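Local coordinates for vitamin B12-binding protein (Vibrio cholerae O395, PDB 5YSC) that binds vitamin B12 in the periplasm and probably delivers it to the membrane subunit BtuC of the BtuCDF import complex, at residues Gln209-Ser214 and Leu231-Asn236; Gln238-Asn243 and Leu265-Lys270. One frame throughout, in Å; residues are numbered along the deposited sequence.

Overall arrangement
Both contacts lie in the lobe whose parallel sheet has the strand order 184-186, 155-159, 210-213, 239-241, and their centres are 8 Å apart. Contact 1 sets the short helix 232-235 against the inner strand 210-213 and is buried; contact 2 sets the end of helix 254-267 and the residues that follow it against edge strand 239-241 and the residue leading into it, and is only partly buried. Each has one bridging water, but small and branched aliphatic groups make up contact 1, a glutamine amide, a lysine and an indole contact 2. The chain passes from helix 232-235 directly to strand 239-241, and Gln238 joins both places, since its side-chain NE2 bonds to Gln209 O.

Contact 1. Residues Gln209-Ser214 and Leu231-Asn236; sequences QVIFTS and LSAVQN
Gln209 and Ala233 bring the two backbones together, with their CA atoms 5.0 Å apart where the residue leading into strand 210-213 meets the short helix 232-235. The helix belongs to the crossover between two neighbouring parallel strands, 210-213 and 239-241, a beta-alpha-beta connection in a sheet of the two-lobed periplasmic binding protein fold. Alanine suits this close approach because its side chain is a single methyl: Ala233 CB rests 3.3 Å from Gln209 O, and the same oxygen receives a CA-H...O contact from Ala233 CA.

Beyond this point the contact is aliphatic. Ile211 points toward the helix, and its CG1 branch stands beside the backbone N (chi1 -66°), which leads CG1 to Ala233 CB at 4.1 Å and carries CD1 onward to Leu231. There the two branched chains cross at about a right angle and meet through their methyl ends, Ile211 CD1 to Leu231 CD1 at 4.1 Å. Both residues are buried, a setting that suits their shape and lack of polarity. Leu231 also holds the N-cap position of the short helix, where its carbonyl O accepts from both Val234 N and Gln235 N.

The polar side of the contact is carried by Gln209. Its CB points away from the helix, and OE1 takes a hydrogen bond from Arg156 N. Its carbonyl stays in the contact and is gripped twice, by Gln238 NE2 and by a water that donates to Gln209 O at 2.7 Å. That water links the entry to the strand with the beginning of the helix and the residue just after it, being hydrogen-bonded to Ser232 OG at 3.0 Å and accepting from Asn236 ND2 at 3.2 Å.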
# COMPACT_ATOMS: atom_id res chain seq x y z
N GLN A 209 1.96 -15.38 -16.23
CA GLN A 209 1.89 -14.67 -17.51
C GLN A 209 2.65 -13.35 -17.46
O GLN A 209 3.26 -12.94 -18.46
CB GLN A 209 0.44 -14.43 -17.88
CG GLN A 209 -0.27 -15.69 -18.36
CD GLN A 209 -1.74 -15.46 -18.53
OE1 GLN A 209 -2.50 -15.43 -17.57
NE2 GLN A 209 -2.15 -15.27 -19.77
N VAL A 210 2.65 -12.69 -16.30
CA VAL A 210 3.29 -11.40 -16.07
C VAL A 210 4.07 -11.49 -14.76
O VAL A 210 3.58 -12.08 -13.79
CB VAL A 210 2.26 -10.27 -15.98
CG1 VAL A 210 2.97 -8.98 -15.68
CG2 VAL A 210 1.45 -10.14 -17.25
N ILE A 211 5.27 -10.92 -14.74
CA ILE A 211 6.03 -10.71 -13.50
C ILE A 211 6.15 -9.21 -13.24
O ILE A 211 6.62 -8.46 -14.09
CB ILE A 211 7.42 -11.36 -13.59
CG1 ILE A 211 7.25 -12.89 -13.66
CG2 ILE A 211 8.24 -10.98 -12.37
CD1 ILE A 211 8.52 -13.66 -13.97
N PHE A 212 5.73 -8.80 -12.05
CA PHE A 212 5.92 -7.44 -11.57
C PHE A 212 7.02 -7.39 -10.53
O PHE A 212 7.09 -8.26 -9.65
CB PHE A 212 4.62 -6.89 -10.98
CG PHE A 212 3.55 -6.61 -12.02
CD1 PHE A 212 3.78 -5.75 -13.07
CD2 PHE A 212 2.34 -7.28 -11.95
CE1 PHE A 212 2.81 -5.51 -13.97
CE2 PHE A 212 1.36 -7.07 -12.88
CZ PHE A 212 1.59 -6.17 -13.91
N THR A 213 7.86 -6.36 -10.60
CA THR A 213 9.01 -6.25 -9.72
C THR A 213 9.26 -4.76 -9.43
O THR A 213 8.35 -3.93 -9.58
CB THR A 213 10.22 -6.98 -10.36
OG1 THR A 213 11.31 -7.08 -9.42
CG2 THR A 213 10.68 -6.24 -11.66
N SER A 214 10.48 -4.41 -9.01
CA SER A 214 10.85 -3.06 -8.63
C SER A 214 11.59 -2.36 -9.77
O SER A 214 12.16 -2.98 -10.67
CB SER A 214 11.73 -3.08 -7.38
OG SER A 214 12.99 -3.67 -7.68
N LEU A 231 10.32 -19.25 -18.79
CA LEU A 231 9.29 -18.28 -18.43
C LEU A 231 8.73 -17.56 -19.65
O LEU A 231 9.41 -16.73 -20.26
CB LEU A 231 9.86 -17.27 -17.44
CG LEU A 231 10.06 -17.85 -16.04
CD1 LEU A 231 10.79 -16.87 -15.17
CD2 LEU A 231 8.73 -18.22 -15.37
N SER A 232 7.47 -17.85 -19.99
CA SER A 232 6.81 -17.12 -21.06
C SER A 232 6.70 -15.63 -20.75
O SER A 232 6.78 -14.79 -21.66
CB SER A 232 5.41 -17.70 -21.32
OG SER A 232 4.54 -17.45 -20.23
N ALA A 233 6.53 -15.28 -19.48
CA ALA A 233 6.56 -13.87 -19.12
C ALA A 233 7.84 -13.19 -19.60
O ALA A 233 7.81 -12.03 -19.99
CB ALA A 233 6.39 -13.68 -17.61
N VAL A 234 8.98 -13.88 -19.58
CA VAL A 234 10.21 -13.24 -20.03
C VAL A 234 10.26 -13.21 -21.56
O VAL A 234 10.58 -12.18 -22.15
CB VAL A 234 11.44 -13.94 -19.42
CG1 VAL A 234 12.73 -13.28 -19.89
CG2 VAL A 234 11.35 -13.89 -17.91
N GLN A 235 9.91 -14.34 -22.20
CA GLN A 235 9.91 -14.41 -23.67
C GLN A 235 9.02 -13.33 -24.26
O GLN A 235 9.34 -12.75 -25.30
CB GLN A 235 9.46 -15.79 -24.15
CG GLN A 235 10.22 -16.97 -23.56
CD GLN A 235 9.47 -18.29 -23.72
OE1 GLN A 235 8.51 -18.40 -24.48
NE2 GLN A 235 9.92 -19.30 -22.98
N ASN A 236 7.90 -13.06 -23.60
CA ASN A 236 6.91 -12.10 -24.05
C ASN A 236 7.19 -10.68 -23.56
O ASN A 236 6.37 -9.79 -23.79
CB ASN A 236 5.52 -12.55 -23.62
CG ASN A 236 5.08 -13.83 -24.32
OD1 ASN A 236 5.51 -14.12 -25.44
ND2 ASN A 236 4.19 -14.58 -23.66
O HOH W 1 3.30 -14.70 -20.55

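Contact 2. Residues Gln238-Asn243 and Leu265-Lys270; sequences QVWALN and LKIAQK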
# COMPACT_ATOMS: atom_id res chain seq x y z
N GLN A 238 7.22 -9.32 -20.59
CA GLN A 238 6.20 -8.92 -19.62
C GLN A 238 6.72 -9.04 -18.20
O GLN A 238 6.02 -9.50 -17.29
CB GLN A 238 4.93 -9.74 -19.82
CG GLN A 238 4.37 -9.57 -21.22
CD GLN A 238 3.00 -10.22 -21.46
OE1 GLN A 238 2.30 -9.87 -22.41
NE2 GLN A 238 2.62 -11.18 -20.62
N VAL A 239 7.96 -8.58 -17.99
CA VAL A 239 8.50 -8.34 -16.67
C VAL A 239 8.59 -6.83 -16.55
O VAL A 239 9.34 -6.19 -17.30
CB VAL A 239 9.86 -9.00 -16.46
CG1 VAL A 239 10.34 -8.76 -15.06
CG2 VAL A 239 9.75 -10.50 -16.76
N TRP A 240 7.82 -6.27 -15.61
CA TRP A 240 7.72 -4.83 -15.47
C TRP A 240 7.88 -4.40 -14.02
O TRP A 240 7.44 -5.08 -13.09
CB TRP A 240 6.37 -4.32 -15.98
CG TRP A 240 6.14 -4.52 -17.43
CD1 TRP A 240 6.87 -3.98 -18.44
CD2 TRP A 240 5.05 -5.23 -18.06
NE1 TRP A 240 6.32 -4.33 -19.67
CE2 TRP A 240 5.21 -5.09 -19.46
CE3 TRP A 240 3.95 -5.96 -17.58
CZ2 TRP A 240 4.31 -5.67 -20.37
CZ3 TRP A 240 3.07 -6.52 -18.48
CH2 TRP A 240 3.25 -6.37 -19.87
N ALA A 241 8.51 -3.25 -13.84
CA ALA A 241 8.52 -2.60 -12.54
C ALA A 241 7.20 -1.91 -12.25
O ALA A 241 6.60 -1.33 -13.15
CB ALA A 241 9.62 -1.56 -12.46
N LEU A 242 6.81 -1.91 -10.97
CA LEU A 242 5.69 -1.11 -10.48
C LEU A 242 6.23 -0.12 -9.47
O LEU A 242 7.21 -0.40 -8.78
CB LEU A 242 4.62 -1.99 -9.83
CG LEU A 242 3.96 -2.95 -10.82
CD1 LEU A 242 3.00 -3.90 -10.09
CD2 LEU A 242 3.23 -2.22 -11.95
N ASN A 243 5.58 1.04 -9.38
CA ASN A 243 5.92 2.03 -8.37
C ASN A 243 5.42 1.57 -7.00
O ASN A 243 4.21 1.49 -6.73
CB ASN A 243 5.36 3.39 -8.76
CG ASN A 243 5.69 4.47 -7.78
OD1 ASN A 243 5.59 4.30 -6.58
ND2 ASN A 243 6.05 5.63 -8.30
N LEU A 265 -1.57 -5.01 -17.30
CA LEU A 265 -2.39 -6.19 -17.53
C LEU A 265 -3.20 -6.09 -18.80
O LEU A 265 -3.50 -7.12 -19.41
CB LEU A 265 -3.30 -6.42 -16.32
CG LEU A 265 -2.81 -7.47 -15.32
CD1 LEU A 265 -1.31 -7.70 -15.29
CD2 LEU A 265 -3.36 -7.19 -13.90
N LYS A 266 -3.54 -4.87 -19.24
CA LYS A 266 -4.16 -4.72 -20.56
C LYS A 266 -3.21 -5.11 -21.68
O LYS A 266 -3.57 -5.87 -22.58
CB LYS A 266 -4.64 -3.29 -20.76
CG LYS A 266 -5.47 -3.10 -21.99
CD LYS A 266 -5.83 -1.67 -22.12
CE LYS A 266 -6.78 -1.46 -23.23
NZ LYS A 266 -6.97 0.01 -23.49
N ILE A 267 -1.98 -4.58 -21.64
CA ILE A 267 -0.96 -4.97 -22.62
C ILE A 267 -0.81 -6.48 -22.67
O ILE A 267 -0.64 -7.07 -23.75
CB ILE A 267 0.37 -4.27 -22.30
CG1 ILE A 267 0.20 -2.76 -22.47
CG2 ILE A 267 1.48 -4.76 -23.18
CD1 ILE A 267 1.36 -1.92 -21.98
N ALA A 268 -0.85 -7.14 -21.51
CA ALA A 268 -0.61 -8.58 -21.39
C ALA A 268 -1.64 -9.42 -22.11
O ALA A 268 -1.47 -10.65 -22.20
CB ALA A 268 -0.56 -8.96 -19.90
N GLN A 269 -2.71 -8.81 -22.58
CA GLN A 269 -3.66 -9.51 -23.41
C GLN A 269 -3.15 -9.70 -24.82
O GLN A 269 -3.81 -10.39 -25.60
CB GLN A 269 -4.98 -8.74 -23.46
CG GLN A 269 -5.49 -8.28 -22.12
CD GLN A 269 -6.87 -8.81 -21.87
OE1 GLN A 269 -7.04 -10.03 -21.79
NE2 GLN A 269 -7.87 -7.92 -21.80
N LYS A 270 -2.01 -9.07 -25.16
CA LYS A 270 -1.49 -9.13 -26.53
C LYS A 270 -1.24 -10.56 -26.98
O LYS A 270 -1.23 -10.82 -28.20
CB LYS A 270 -0.22 -8.27 -26.66
CG LYS A 270 1.03 -8.74 -25.95
CD LYS A 270 2.09 -7.60 -25.91
CE LYS A 270 3.18 -7.81 -24.85
NZ LYS A 270 3.85 -9.11 -25.12
O HOH W 2 -0.02 -12.54 -20.81
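Gln238 reaches across to Lys270 and Ala268 because its CG lies anti to the carbonyl carbon (chi1 -59°) and the chain runs extended from there, while Lys270, coming from the opposite direction, bends at its last torsion (chi4 57°) to bring NZ back toward the glutamine. The resulting bond, Lys270 NZ to Gln238 OE1 at 3.2 Å, is weak; NZ also bonds to Asn236 O, and OE1 accepts from Gln271 NE2. Lysine suits this exposed place, where its long chain can span to two oxygens.

Glutamine suits the buried place, as its amide offers an acceptor and a donor together. Besides its bond to Gln209, Gln238 NE2 donates at 3.0 Å to a water that donates to Ala268 O at 2.8 Å. Partners at both amide atoms should fix its rotation. The small Ala268 lets the amide come close, with OE1 3.3 Å from Ala268 CA.

Trp240 adds an apolar part: its CH2 meets Ile267 CG2 at 4.1 Å, the two side chains running obliquely past each other, and Gln238 CA lies over one face of the indole, offset toward its rim.

In the fold, this contact seats the end of helix 254-267 and the residues that follow it against edge strand 239-241 and the residue leading into it; Trp240 also stacks on Tyr264 of that helix, and Ala268 continues the packing onto Val210 of the adjoining strand 210-213.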